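Local coordinates for protein pilin (Streptococcus pyogenes serotype M1, PDB 3GLD) that forms the shaft of the bacterial pilus by stacking head to tail into covalently linked columns, which mediate adhesion to host cells, aggregation and biofilm formation, at residues G16-V21 / D86-T91; N36-F41 / K67-N72; F181-K186 / Q218-T223. The protein carries 2 engineered substitutions. All blocks are in the same frame, centred on the assembly; numbering follows the deposited sequence.

Contact 1 of 3, residues G16-V21 / D86-T91; sequences GAKLTV and DFSEVT
Ala17 and Phe87 meet where strand 80-86 leaves the sheet and turns into a loop. Phe87 N donates to Ala17 O at 2.8 Å, a somewhat bent bond (144° at the hydrogen) that arrives from above the carbonyl plane. From that backbone the phenylalanine side chain can be followed outward. Its CB lies 3.4 Å from Ala17 O. At chi1 -57° CG stands beside the backbone N and opposite the carbonyl carbon, turning the ring along the start of strand 18-27. The oxygen of Ala17 is then met edge-on, in the ring plane, with Phe87 CD2 3.8 Å from Ala17 O. Further out, Phe87 CE2 reaches Leu19 CB at 3.8 Å, again at the ring edge. Beyond this the ring belongs to the domain interior, packing edge-to-face with Tyr100 and touching Ile43 and Leu61, a place for a large apolar residue.

At the surface Lys18 and Asp86, a non-hydrogen-bonded antiparallel pair, run side by side. The lysine chain bends at its last torsion and brings Lys18 NZ 3.1 Å from Asp86 OD1 in a salt bridge. The same oxygen takes Ser88 OG at 2.6 Å on its syn lone pair and the backbone Ser88 N at 2.9 Å from above the carboxylate plane. The two Ser88 bonds should hold this short carboxylate, and Lys18 adds a charge contact, while small Ala17 and Ser88 let the chains come close. The Ser88 N bond makes an Asx turn overlapping the type I turn from Phe87 to Val90, where an antiparallel ladder of the beta sandwich ends.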
ATOM      1  N   GLY A  16       7.877  20.918  22.909  1.00 41.47           N
ATOM      2  CA  GLY A  16       9.284  20.631  22.636  1.00 40.78           C
ATOM      3  C   GLY A  16       9.758  19.275  23.137  1.00 40.49           C
ATOM      4  O   GLY A  16      10.948  18.940  22.986  1.00 41.17           O
ATOM      5  N   ALA A  17       8.845  18.517  23.751  1.00 39.51           N
ATOM      6  CA  ALA A  17       9.109  17.174  24.281  1.00 39.10           C
ATOM      7  C   ALA A  17       8.324  16.069  23.529  1.00 38.60           C
ATOM      8  O   ALA A  17       8.181  14.942  24.019  1.00 38.87           O
ATOM      9  CB  ALA A  17       8.790  17.130  25.775  1.00 39.02           C
ATOM     10  N   LYS A  18       7.793  16.416  22.362  1.00 37.81           N
ATOM     11  CA  LYS A  18       7.161  15.445  21.466  1.00 37.78           C
ATOM     12  C   LYS A  18       7.488  15.765  20.020  1.00 36.85           C
ATOM     13  O   LYS A  18       7.579  16.943  19.632  1.00 36.13           O
ATOM     14  CB  LYS A  18       5.645  15.371  21.674  1.00 38.23           C
ATOM     15  CG  LYS A  18       5.249  14.539  22.887  1.00 41.59           C
ATOM     16  CD  LYS A  18       3.818  14.799  23.289  1.00 46.41           C
ATOM     17  CE  LYS A  18       3.596  14.513  24.767  1.00 49.73           C
ATOM     18  NZ  LYS A  18       3.770  13.073  25.092  1.00 52.17           N
ATOM     19  N   LEU A  19       7.696  14.709  19.236  1.00 35.98           N
ATOM     20  CA  LEU A  19       8.019  14.838  17.818  1.00 35.29           C
ATOM     21  C   LEU A  19       6.964  14.101  17.001  1.00 34.82           C
ATOM     22  O   LEU A  19       6.742  12.899  17.203  1.00 34.07           O
ATOM     23  CB  LEU A  19       9.405  14.256  17.527  1.00 35.16           C
ATOM     24  CG  LEU A  19       9.884  14.310  16.075  1.00 35.60           C
ATOM     25  CD1 LEU A  19      10.127  15.757  15.620  1.00 37.63           C
ATOM     26  CD2 LEU A  19      11.144  13.484  15.905  1.00 35.69           C
ATOM     27  N   THR A  20       6.335  14.828  16.079  1.00 34.09           N
ATOM     28  CA  THR A  20       5.292  14.275  15.221  1.00 33.62           C
ATOM     29  C   THR A  20       5.921  13.583  14.012  1.00 32.93           C
ATOM     30  O   THR A  20       6.791  14.141  13.373  1.00 32.07           O
ATOM     31  CB  THR A  20       4.327  15.378  14.726  1.00 33.60           C
ATOM     32  OG1 THR A  20       3.565  15.844  15.842  1.00 33.74           O
ATOM     33  CG2 THR A  20       3.330  14.832  13.673  1.00 34.47           C
ATOM     34  N   VAL A  21       5.468  12.368  13.716  1.00 32.65           N
ATOM     35  CA  VAL A  21       5.862  11.685  12.482  1.00 32.60           C
ATOM     36  C   VAL A  21       4.646  11.613  11.562  1.00 33.22           C
ATOM     37  O   VAL A  21       3.571  11.210  11.992  1.00 32.30           O
ATOM     38  CB  VAL A  21       6.378  10.261  12.755  1.00 32.36           C
ATOM     39  CG1 VAL A  21       6.670   9.529  11.434  1.00 32.57           C
ATOM     40  CG2 VAL A  21       7.620  10.303  13.612  1.00 30.07           C
ATOM     41  N   ASP A  86       7.728  10.373  22.168  1.00 33.29           N
ATOM     42  CA  ASP A  86       7.524  11.038  23.440  1.00 34.24           C
ATOM     43  C   ASP A  86       8.845  11.159  24.220  1.00 33.98           C
ATOM     44  O   ASP A  86       9.377  10.153  24.707  1.00 33.58           O
ATOM     45  CB  ASP A  86       6.451  10.283  24.235  1.00 34.53           C
ATOM     46  CG  ASP A  86       6.141  10.920  25.576  1.00 36.45           C
ATOM     47  OD1 ASP A  86       6.599  12.055  25.857  1.00 38.36           O
ATOM     48  OD2 ASP A  86       5.412  10.274  26.352  1.00 38.97           O
ATOM     49  N   PHE A  87       9.352  12.394  24.309  1.00 33.62           N
ATOM     50  CA  PHE A  87      10.566  12.739  25.070  1.00 34.38           C
ATOM     51  C   PHE A  87      10.265  13.281  26.494  1.00 34.92           C
ATOM     52  O   PHE A  87      11.184  13.595  27.245  1.00 34.63           O
ATOM     53  CB  PHE A  87      11.403  13.804  24.331  1.00 33.57           C
ATOM     54  CG  PHE A  87      11.836  13.418  22.928  1.00 32.47           C
ATOM     55  CD1 PHE A  87      13.144  13.035  22.682  1.00 31.01           C
ATOM     56  CD2 PHE A  87      10.935  13.469  21.850  1.00 33.59           C
ATOM     57  CE1 PHE A  87      13.566  12.693  21.391  1.00 31.35           C
ATOM     58  CE2 PHE A  87      11.342  13.120  20.544  1.00 32.81           C
ATOM     59  CZ  PHE A  87      12.671  12.738  20.325  1.00 32.75           C
ATOM     60  N   SER A  88       8.991  13.407  26.856  1.00 36.39           N
ATOM     61  CA  SER A  88       8.605  14.053  28.133  1.00 37.24           C
ATOM     62  C   SER A  88       9.226  13.399  29.365  1.00 37.75           C
ATOM     63  O   SER A  88       9.440  14.067  30.379  1.00 38.42           O
ATOM     64  CB  SER A  88       7.078  14.132  28.279  1.00 37.32           C
ATOM     65  OG  SER A  88       6.489  12.834  28.293  1.00 39.30           O
ATOM     66  N   GLU A  89       9.530  12.106  29.292  1.00 37.93           N
ATOM     67  CA  GLU A  89      10.180  11.441  30.419  1.00 38.30           C
ATOM     68  C   GLU A  89      11.692  11.286  30.287  1.00 38.12           C
ATOM     69  O   GLU A  89      12.349  10.745  31.190  1.00 38.27           O
ATOM     70  CB  GLU A  89       9.517  10.106  30.714  1.00 38.76           C
ATOM     71  CG  GLU A  89       8.069  10.275  31.147  1.00 41.56           C
ATOM     72  CD  GLU A  89       7.425   8.983  31.554  1.00 46.33           C
ATOM     73  OE1 GLU A  89       7.852   8.411  32.584  1.00 47.93           O
ATOM     74  OE2 GLU A  89       6.486   8.535  30.842  1.00 48.42           O
ATOM     75  N   VAL A  90      12.251  11.765  29.181  1.00 37.45           N
ATOM     76  CA  VAL A  90      13.697  11.685  28.988  1.00 37.30           C
ATOM     77  C   VAL A  90      14.412  12.655  29.942  1.00 37.35           C
ATOM     78  O   VAL A  90      14.076  13.832  30.015  1.00 36.99           O
ATOM     79  CB  VAL A  90      14.111  11.950  27.521  1.00 37.26           C
ATOM     80  CG1 VAL A  90      15.645  12.009  27.403  1.00 37.15           C
ATOM     81  CG2 VAL A  90      13.565  10.863  26.612  1.00 35.95           C
ATOM     82  N   THR A  91      15.380  12.149  30.693  1.00 37.99           N
ATOM     83  CA  THR A  91      16.188  13.023  31.545  1.00 38.92           C
ATOM     84  C   THR A  91      17.398  13.549  30.759  1.00 38.44           C
ATOM     85  O   THR A  91      18.279  12.770  30.380  1.00 38.72           O
ATOM     86  CB  THR A  91      16.658  12.308  32.828  1.00 38.93           C
ATOM     87  OG1 THR A  91      15.553  11.626  33.422  1.00 40.23           O
ATOM     88  CG2 THR A  91      17.221  13.323  33.832  1.00 40.71           C
TER

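Contact 2 of 3, residues N36-F41 / K67-N72; sequences NTDFTF and KVTYTN
The rings of Phe39 and Tyr70 meet obliquely, planes 76° apart and centroids 5.7 Å from each other. Tyr70 CD2 sits at the edge of the Phe39 ring, 3.6 Å from Phe39 CE2, and Val68 CG2 lies near the same ring's plane. Val68 CG2 also touches the edge of the Phe41 ring, at Phe41 CE2 (3.8 Å), so a branched valine fills the space between two phenylalanines. Lys23 makes a cation-pi contact with Phe39, and Lys81 one with Tyr70, whose OH bonds to Asn79 O.

Between the strands, paired backbone bonds join Thr37 to Tyr70 and Phe39 to Val68; the straightest is Tyr70 N to Thr37 O, 2.8 Å and 175° at the hydrogen. The other face is polar. With CG beside its backbone N (chi1 -67°), Asp38 leans across to two neighbours: Thr69 OG1 donates to Asp38 OD1 at 2.6 Å and Lys67 NZ to Asp38 OD2 at 2.8 Å, both from above the carboxylate plane. Each oxygen is gripped by its own donor, which would keep Asp38 ionised. The polar face thus holds an ion pair, while the aromatic face packs against cross-linking Lys23 and, through Phe41, comes near engineered Ala104, walling the isopeptide site with apolar groups.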
ATOM      1  N   ASN A  36      -4.799  -3.835   5.579  1.00 28.84           N
ATOM      2  CA  ASN A  36      -4.782  -3.790   7.038  1.00 29.36           C
ATOM      3  C   ASN A  36      -3.360  -4.078   7.493  1.00 29.32           C
ATOM      4  O   ASN A  36      -2.925  -5.222   7.458  1.00 29.04           O
ATOM      5  CB  ASN A  36      -5.680  -4.863   7.670  1.00 29.28           C
ATOM      6  CG  ASN A  36      -7.094  -4.853   7.159  1.00 28.87           C
ATOM      7  OD1 ASN A  36      -7.650  -5.919   6.887  1.00 29.13           O
ATOM      8  ND2 ASN A  36      -7.699  -3.679   7.051  1.00 24.31           N
ATOM      9  N   THR A  37      -2.640  -3.045   7.916  1.00 29.60           N
ATOM     10  CA  THR A  37      -1.257  -3.212   8.362  1.00 30.06           C
ATOM     11  C   THR A  37      -0.831  -2.025   9.242  1.00 30.33           C
ATOM     12  O   THR A  37      -1.418  -0.950   9.169  1.00 29.59           O
ATOM     13  CB  THR A  37      -0.283  -3.289   7.155  1.00 30.22           C
ATOM     14  OG1 THR A  37       1.055  -3.542   7.610  1.00 30.16           O
ATOM     15  CG2 THR A  37      -0.286  -1.979   6.361  1.00 29.72           C
ATOM     16  N   ASP A  38       0.204  -2.239  10.050  1.00 30.96           N
ATOM     17  CA  ASP A  38       0.932  -1.141  10.712  1.00 31.16           C
ATOM     18  C   ASP A  38       2.132  -0.725   9.888  1.00 30.87           C
ATOM     19  O   ASP A  38       2.616  -1.500   9.062  1.00 31.06           O
ATOM     20  CB  ASP A  38       1.443  -1.604  12.072  1.00 31.42           C
ATOM     21  CG  ASP A  38       0.326  -1.870  13.059  1.00 33.17           C
ATOM     22  OD1 ASP A  38      -0.813  -1.418  12.804  1.00 35.80           O
ATOM     23  OD2 ASP A  38       0.592  -2.544  14.092  1.00 34.62           O
ATOM     24  N   PHE A  39       2.612   0.501  10.113  1.00 30.54           N
ATOM     25  CA  PHE A  39       3.970   0.891   9.766  1.00 30.48           C
ATOM     26  C   PHE A  39       4.627   1.451  11.030  1.00 30.82           C
ATOM     27  O   PHE A  39       3.995   2.217  11.769  1.00 29.78           O
ATOM     28  CB  PHE A  39       3.994   1.929   8.638  1.00 30.73           C
ATOM     29  CG  PHE A  39       3.484   1.408   7.331  1.00 33.20           C
ATOM     30  CD1 PHE A  39       4.255   0.542   6.566  1.00 33.54           C
ATOM     31  CD2 PHE A  39       2.202   1.738   6.890  1.00 35.01           C
ATOM     32  CE1 PHE A  39       3.762   0.028   5.372  1.00 33.40           C
ATOM     33  CE2 PHE A  39       1.702   1.237   5.692  1.00 33.94           C
ATOM     34  CZ  PHE A  39       2.486   0.392   4.929  1.00 34.70           C
ATOM     35  N   THR A  40       5.880   1.057  11.262  1.00 29.77           N
ATOM     36  CA  THR A  40       6.578   1.328  12.501  1.00 30.23           C
ATOM     37  C   THR A  40       7.779   2.242  12.237  1.00 30.28           C
ATOM     38  O   THR A  40       8.442   2.156  11.188  1.00 28.87           O
ATOM     39  CB  THR A  40       7.022   0.020  13.204  1.00 30.22           C
ATOM     40  OG1 THR A  40       5.863  -0.699  13.625  1.00 32.32           O
ATOM     41  CG2 THR A  40       7.854   0.312  14.473  1.00 29.43           C
ATOM     42  N   PHE A  41       8.044   3.119  13.202  1.00 30.33           N
ATOM     43  CA  PHE A  41       9.139   4.080  13.094  1.00 30.58           C
ATOM     44  C   PHE A  41       9.945   4.005  14.356  1.00 30.54           C
ATOM     45  O   PHE A  41       9.397   3.822  15.440  1.00 30.60           O
ATOM     46  CB  PHE A  41       8.605   5.499  12.842  1.00 30.80           C
ATOM     47  CG  PHE A  41       7.537   5.547  11.774  1.00 32.00           C
ATOM     48  CD1 PHE A  41       7.879   5.574  10.431  1.00 31.47           C
ATOM     49  CD2 PHE A  41       6.187   5.530  12.123  1.00 33.21           C
ATOM     50  CE1 PHE A  41       6.895   5.586   9.452  1.00 34.67           C
ATOM     51  CE2 PHE A  41       5.199   5.547  11.150  1.00 33.11           C
ATOM     52  CZ  PHE A  41       5.560   5.575   9.811  1.00 34.78           C
ATOM     53  N   LYS A  67       4.033   3.817  15.946  1.00 32.86           N
ATOM     54  CA  LYS A  67       3.418   3.276  14.739  1.00 32.95           C
ATOM     55  C   LYS A  67       2.195   4.023  14.275  1.00 32.44           C
ATOM     56  O   LYS A  67       1.596   4.798  15.039  1.00 31.31           O
ATOM     57  CB  LYS A  67       3.127   1.787  14.884  1.00 33.21           C
ATOM     58  CG  LYS A  67       2.273   1.410  16.024  1.00 34.29           C
ATOM     59  CD  LYS A  67       1.998  -0.069  15.973  1.00 37.20           C
ATOM     60  CE  LYS A  67       0.558  -0.330  16.372  1.00 36.59           C
ATOM     61  NZ  LYS A  67       0.407  -1.754  16.722  1.00 39.37           N
ATOM     62  N   VAL A  68       1.886   3.832  12.993  1.00 31.07           N
ATOM     63  CA  VAL A  68       0.612   4.221  12.411  1.00 30.21           C
ATOM     64  C   VAL A  68      -0.068   2.924  11.955  1.00 30.56           C
ATOM     65  O   VAL A  68       0.586   1.872  11.856  1.00 30.17           O
ATOM     66  CB  VAL A  68       0.790   5.175  11.217  1.00 30.57           C
ATOM     67  CG1 VAL A  68       1.372   6.524  11.671  1.00 31.50           C
ATOM     68  CG2 VAL A  68       1.670   4.531  10.123  1.00 28.83           C
ATOM     69  N   THR A  69      -1.369   2.995  11.708  1.00 29.70           N
ATOM     70  CA  THR A  69      -2.167   1.830  11.345  1.00 30.30           C
ATOM     71  C   THR A  69      -3.075   2.199  10.185  1.00 29.71           C
ATOM     72  O   THR A  69      -3.708   3.263  10.193  1.00 29.38           O
ATOM     73  CB  THR A  69      -3.022   1.319  12.527  1.00 30.21           C
ATOM     74  OG1 THR A  69      -2.173   0.694  13.488  1.00 31.77           O
ATOM     75  CG2 THR A  69      -4.046   0.275  12.070  1.00 31.26           C
ATOM     76  N   TYR A  70      -3.100   1.325   9.181  1.00 29.63           N
ATOM     77  CA  TYR A  70      -4.006   1.446   8.046  1.00 29.07           C
ATOM     78  C   TYR A  70      -5.028   0.307   8.104  1.00 29.38           C
ATOM     79  O   TYR A  70      -4.737  -0.768   8.639  1.00 29.32           O
ATOM     80  CB  TYR A  70      -3.208   1.409   6.732  1.00 28.87           C
ATOM     81  CG  TYR A  70      -2.479   2.700   6.433  1.00 28.42           C
ATOM     82  CD1 TYR A  70      -3.076   3.691   5.667  1.00 26.59           C
ATOM     83  CD2 TYR A  70      -1.203   2.941   6.945  1.00 28.69           C
ATOM     84  CE1 TYR A  70      -2.433   4.870   5.393  1.00 27.14           C
ATOM     85  CE2 TYR A  70      -0.537   4.142   6.679  1.00 29.19           C
ATOM     86  CZ  TYR A  70      -1.169   5.097   5.900  1.00 29.03           C
ATOM     87  OH  TYR A  70      -0.551   6.287   5.615  1.00 30.41           O
ATOM     88  N   THR A  71      -6.230   0.550   7.585  1.00 29.88           N
ATOM     89  CA  THR A  71      -7.242  -0.519   7.416  1.00 30.18           C
ATOM     90  C   THR A  71      -7.928  -0.395   6.075  1.00 29.07           C
ATOM     91  O   THR A  71      -7.812   0.627   5.400  1.00 28.52           O
ATOM     92  CB  THR A  71      -8.392  -0.491   8.476  1.00 30.51           C
ATOM     93  OG1 THR A  71      -8.901   0.842   8.594  1.00 31.76           O
ATOM     94  CG2 THR A  71      -7.959  -1.036   9.819  1.00 31.62           C
ATOM     95  N   ASN A  72      -8.683  -1.427   5.699  1.00 29.57           N
ATOM     96  CA  ASN A  72      -9.439  -1.397   4.432  1.00 29.57           C
ATOM     97  C   ASN A  72     -10.323  -0.148   4.332  1.00 29.95           C
ATOM     98  O   ASN A  72     -10.460   0.438   3.256  1.00 29.38           O
ATOM     99  CB  ASN A  72     -10.280  -2.679   4.252  1.00 29.27           C
ATOM    100  CG  ASN A  72      -9.427  -3.958   4.164  1.00 29.21           C
ATOM    101  OD1 ASN A  72      -9.909  -5.036   4.494  1.00 29.57           O
ATOM    102  ND2 ASN A  72      -8.165  -3.838   3.723  1.00 28.48           N
TER

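Contact 3 of 3, residues F181-K186 / Q218-T223; sequences FGLTLK and QLYHFT
Phe181 lies across Phe222 at the start of the pairing, its CB over one face of the Phe222 ring, though the modelled closeness is doubtful. The two rings are nearly parallel, planes 8° apart, but slid so far that they scarcely overlap, with centroids 5.0 Å apart. At chi1 67° Phe222 turns its ring toward strand 179-185, alongside Phe181. Two backbone bonds tie the pair, Phe181 N to Phe222 O at 2.7 Å and Phe222 N to Phe181 O at 3.0 Å. A water also donates to Phe181 O. Phe181 touches Lys166 and Glu245, the cross-linking lysine and the acid that catalyses its isopeptide bond, so Phe181 borders the reaction site, backed by Phe222 from strand 220-224.

Gly182 follows, and with no side chain it lets Leu219 CD1 settle 3.6 Å from Gly182 CA. Strand 220-224 is an outermost strand of a four-stranded antiparallel sheet in this transthyretin-like beta sandwich, and strand 179-185 joins it to strand 240-245. Leu183 faces the interior: its CB meets the edge of the Phe222 ring at Phe222 CE1 (4.0 Å), while Leu183 N and O both bond to Tyr220. Thr184 crosses Leu219 at about a right angle, Thr184 OG1 lying 3.4 Å from Leu219 CD1. Leu185 N reaches Gln218 O through a water that accepts from the first and donates to the second.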
ATOM      1  N   PHE A 181     -18.081 -18.252 -16.853  1.00 27.54           N
ATOM      2  CA  PHE A 181     -16.871 -18.264 -16.029  1.00 26.80           C
ATOM      3  C   PHE A 181     -17.208 -17.905 -14.577  1.00 26.53           C
ATOM      4  O   PHE A 181     -18.201 -17.213 -14.314  1.00 26.02           O
ATOM      5  CB  PHE A 181     -15.871 -17.228 -16.543  1.00 26.29           C
ATOM      6  CG  PHE A 181     -15.258 -17.535 -17.899  1.00 25.87           C
ATOM      7  CD1 PHE A 181     -14.048 -18.225 -17.991  1.00 26.54           C
ATOM      8  CD2 PHE A 181     -15.835 -17.042 -19.072  1.00 24.09           C
ATOM      9  CE1 PHE A 181     -13.458 -18.492 -19.237  1.00 27.27           C
ATOM     10  CE2 PHE A 181     -15.261 -17.302 -20.332  1.00 23.90           C
ATOM     11  CZ  PHE A 181     -14.060 -18.020 -20.414  1.00 25.08           C
ATOM     12  N   GLY A 182     -16.364 -18.365 -13.652  1.00 26.17           N
ATOM     13  CA  GLY A 182     -16.388 -17.916 -12.259  1.00 25.63           C
ATOM     14  C   GLY A 182     -14.997 -17.431 -11.845  1.00 25.33           C
ATOM     15  O   GLY A 182     -13.989 -18.013 -12.255  1.00 24.30           O
ATOM     16  N   LEU A 183     -14.950 -16.337 -11.081  1.00 25.09           N
ATOM     17  CA  LEU A 183     -13.712 -15.831 -10.502  1.00 25.17           C
ATOM     18  C   LEU A 183     -13.938 -15.724  -9.000  1.00 25.58           C
ATOM     19  O   LEU A 183     -14.921 -15.119  -8.559  1.00 25.80           O
ATOM     20  CB  LEU A 183     -13.339 -14.443 -11.060  1.00 25.24           C
ATOM     21  CG  LEU A 183     -12.377 -13.547 -10.238  1.00 25.39           C
ATOM     22  CD1 LEU A 183     -10.929 -14.015 -10.418  1.00 24.06           C
ATOM     23  CD2 LEU A 183     -12.517 -12.118 -10.714  1.00 24.86           C
ATOM     24  N   THR A 184     -13.029 -16.309  -8.231  1.00 25.87           N
ATOM     25  CA  THR A 184     -13.037 -16.160  -6.774  1.00 26.45           C
ATOM     26  C   THR A 184     -11.687 -15.635  -6.310  1.00 26.41           C
ATOM     27  O   THR A 184     -10.654 -16.245  -6.569  1.00 25.58           O
ATOM     28  CB  THR A 184     -13.337 -17.484  -6.077  1.00 26.85           C
ATOM     29  OG1 THR A 184     -14.494 -18.068  -6.675  1.00 27.91           O
ATOM     30  CG2 THR A 184     -13.582 -17.273  -4.576  1.00 27.42           C
ATOM     31  N   LEU A 185     -11.722 -14.468  -5.674  1.00 27.12           N
ATOM     32  CA  LEU A 185     -10.589 -13.923  -4.944  1.00 27.70           C
ATOM     33  C   LEU A 185     -10.748 -14.277  -3.451  1.00 28.27           C
ATOM     34  O   LEU A 185     -11.849 -14.189  -2.895  1.00 28.06           O
ATOM     35  CB  LEU A 185     -10.542 -12.412  -5.142  1.00 28.39           C
ATOM     36  CG  LEU A 185     -10.771 -11.874  -6.562  1.00 28.76           C
ATOM     37  CD1 LEU A 185     -11.062 -10.407  -6.498  1.00 32.12           C
ATOM     38  CD2 LEU A 185      -9.605 -12.137  -7.480  1.00 28.90           C
ATOM     39  N   LYS A 186      -9.648 -14.690  -2.817  1.00 28.70           N
ATOM     40  CA  LYS A 186      -9.674 -15.190  -1.439  1.00 28.81           C
ATOM     41  C   LYS A 186      -9.195 -14.133  -0.453  1.00 28.46           C
ATOM     42  O   LYS A 186      -8.205 -13.441  -0.698  1.00 27.42           O
ATOM     43  CB  LYS A 186      -8.820 -16.448  -1.289  1.00 29.10           C
ATOM     44  CG  LYS A 186      -9.363 -17.689  -2.006  1.00 32.66           C
ATOM     45  CD  LYS A 186      -9.212 -17.596  -3.515  1.00 36.97           C
ATOM     46  CE  LYS A 186     -10.073 -18.622  -4.225  1.00 38.62           C
ATOM     47  NZ  LYS A 186      -9.687 -20.013  -3.835  1.00 40.95           N
ATOM     48  N   GLN A 218     -16.337 -14.086  -2.455  1.00 31.09           N
ATOM     49  CA  GLN A 218     -17.627 -14.325  -3.109  1.00 30.61           C
ATOM     50  C   GLN A 218     -17.413 -14.595  -4.611  1.00 29.43           C
ATOM     51  O   GLN A 218     -16.904 -13.733  -5.338  1.00 28.48           O
ATOM     52  CB  GLN A 218     -18.540 -13.113  -2.914  1.00 30.82           C
ATOM     53  CG  GLN A 218     -19.966 -13.289  -3.449  1.00 35.20           C
ATOM     54  CD  GLN A 218     -20.902 -12.169  -3.010  1.00 40.43           C
ATOM     55  OE1 GLN A 218     -20.839 -11.704  -1.872  1.00 43.59           O
ATOM     56  NE2 GLN A 218     -21.772 -11.731  -3.915  1.00 43.37           N
ATOM     57  N   LEU A 219     -17.833 -15.780  -5.064  1.00 28.60           N
ATOM     58  CA  LEU A 219     -17.740 -16.169  -6.492  1.00 27.91           C
ATOM     59  C   LEU A 219     -18.336 -15.104  -7.397  1.00 27.13           C
ATOM     60  O   LEU A 219     -19.465 -14.668  -7.197  1.00 27.68           O
ATOM     61  CB  LEU A 219     -18.428 -17.527  -6.741  1.00 28.02           C
ATOM     62  CG  LEU A 219     -18.500 -18.172  -8.136  1.00 27.87           C
ATOM     63  CD1 LEU A 219     -17.134 -18.353  -8.762  1.00 28.67           C
ATOM     64  CD2 LEU A 219     -19.195 -19.525  -8.029  1.00 28.50           C
ATOM     65  N   TYR A 220     -17.569 -14.680  -8.386  1.00 26.15           N
ATOM     66  CA  TYR A 220     -18.033 -13.680  -9.317  1.00 26.58           C
ATOM     67  C   TYR A 220     -18.330 -14.352 -10.657  1.00 27.34           C
ATOM     68  O   TYR A 220     -17.431 -14.919 -11.277  1.00 27.33           O
ATOM     69  CB  TYR A 220     -16.946 -12.609  -9.495  1.00 26.75           C
ATOM     70  CG  TYR A 220     -17.235 -11.610 -10.594  1.00 25.28           C
ATOM     71  CD1 TYR A 220     -18.139 -10.566 -10.395  1.00 25.68           C
ATOM     72  CD2 TYR A 220     -16.604 -11.708 -11.827  1.00 24.28           C
ATOM     73  CE1 TYR A 220     -18.419  -9.654 -11.411  1.00 26.88           C
ATOM     74  CE2 TYR A 220     -16.867 -10.802 -12.834  1.00 24.38           C
ATOM     75  CZ  TYR A 220     -17.766  -9.781 -12.620  1.00 26.44           C
ATOM     76  OH  TYR A 220     -18.005  -8.886 -13.628  1.00 29.98           O
ATOM     77  N   HIS A 221     -19.585 -14.265 -11.108  1.00 27.75           N
ATOM     78  CA  HIS A 221     -20.003 -14.868 -12.378  1.00 27.22           C
ATOM     79  C   HIS A 221     -19.852 -13.916 -13.550  1.00 26.18           C
ATOM     80  O   HIS A 221     -20.209 -12.739 -13.456  1.00 25.48           O
ATOM     81  CB  HIS A 221     -21.469 -15.340 -12.308  1.00 27.89           C
ATOM     82  CG  HIS A 221     -21.743 -16.313 -11.202  1.00 31.51           C
ATOM     83  ND1 HIS A 221     -21.409 -17.650 -11.284  1.00 33.89           N
ATOM     84  CD2 HIS A 221     -22.313 -16.142  -9.984  1.00 32.81           C
ATOM     85  CE1 HIS A 221     -21.767 -18.260 -10.168  1.00 34.72           C
ATOM     86  NE2 HIS A 221     -22.312 -17.366  -9.361  1.00 34.05           N
ATOM     87  N   PHE A 222     -19.359 -14.446 -14.673  1.00 25.59           N
ATOM     88  CA  PHE A 222     -19.235 -13.673 -15.901  1.00 25.54           C
ATOM     89  C   PHE A 222     -19.231 -14.549 -17.155  1.00 25.29           C
ATOM     90  O   PHE A 222     -19.071 -15.771 -17.075  1.00 25.45           O
ATOM     91  CB  PHE A 222     -18.006 -12.724 -15.881  1.00 25.28           C
ATOM     92  CG  PHE A 222     -16.684 -13.420 -15.890  1.00 25.30           C
ATOM     93  CD1 PHE A 222     -16.124 -13.919 -14.708  1.00 23.47           C
ATOM     94  CD2 PHE A 222     -15.956 -13.531 -17.075  1.00 24.48           C
ATOM     95  CE1 PHE A 222     -14.869 -14.533 -14.713  1.00 21.98           C
ATOM     96  CE2 PHE A 222     -14.711 -14.149 -17.095  1.00 23.68           C
ATOM     97  CZ  PHE A 222     -14.162 -14.660 -15.919  1.00 22.94           C
ATOM     98  N   THR A 223     -19.406 -13.903 -18.304  1.00 25.11           N
ATOM     99  CA  THR A 223     -19.417 -14.610 -19.574  1.00 24.61           C
ATOM    100  C   THR A 223     -18.538 -13.887 -20.560  1.00 23.84           C
ATOM    101  O   THR A 223     -18.421 -12.662 -20.516  1.00 24.68           O
ATOM    102  CB  THR A 223     -20.857 -14.728 -20.179  1.00 24.52           C
ATOM    103  OG1 THR A 223     -21.370 -13.417 -20.467  1.00 27.01           O
ATOM    104  CG2 THR A 223     -21.811 -15.419 -19.234  1.00 25.01           C
TER
HETATM  105  O   HOH W   1     -21.045 -17.697 -14.618  1.00 39.14           O
HETATM  106  O   HOH W   2     -14.339 -12.760  -5.477  1.00 29.43           O

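How the contacts relate
From the N terminus, the chain enters contact 1 at the start of strand 18-27, then contact 2 at strand 37-45, the next strand. Contact 2 closes first, when strand 65-70 returns, and contact 1 closes afterwards at residues 86-91, so contact 2 is nested within its loop. The two belong to different sheets of the first domain and touch where Val21 packs on Phe41, across the sandwich interior. Contact 3 comes later, in series with both: it opens at 181-186 and closes at 218-223, joining edge strand 220-224 to strand 179-185 in the second domain's four-stranded sheet, its centre about 51 Å from that of contact 1.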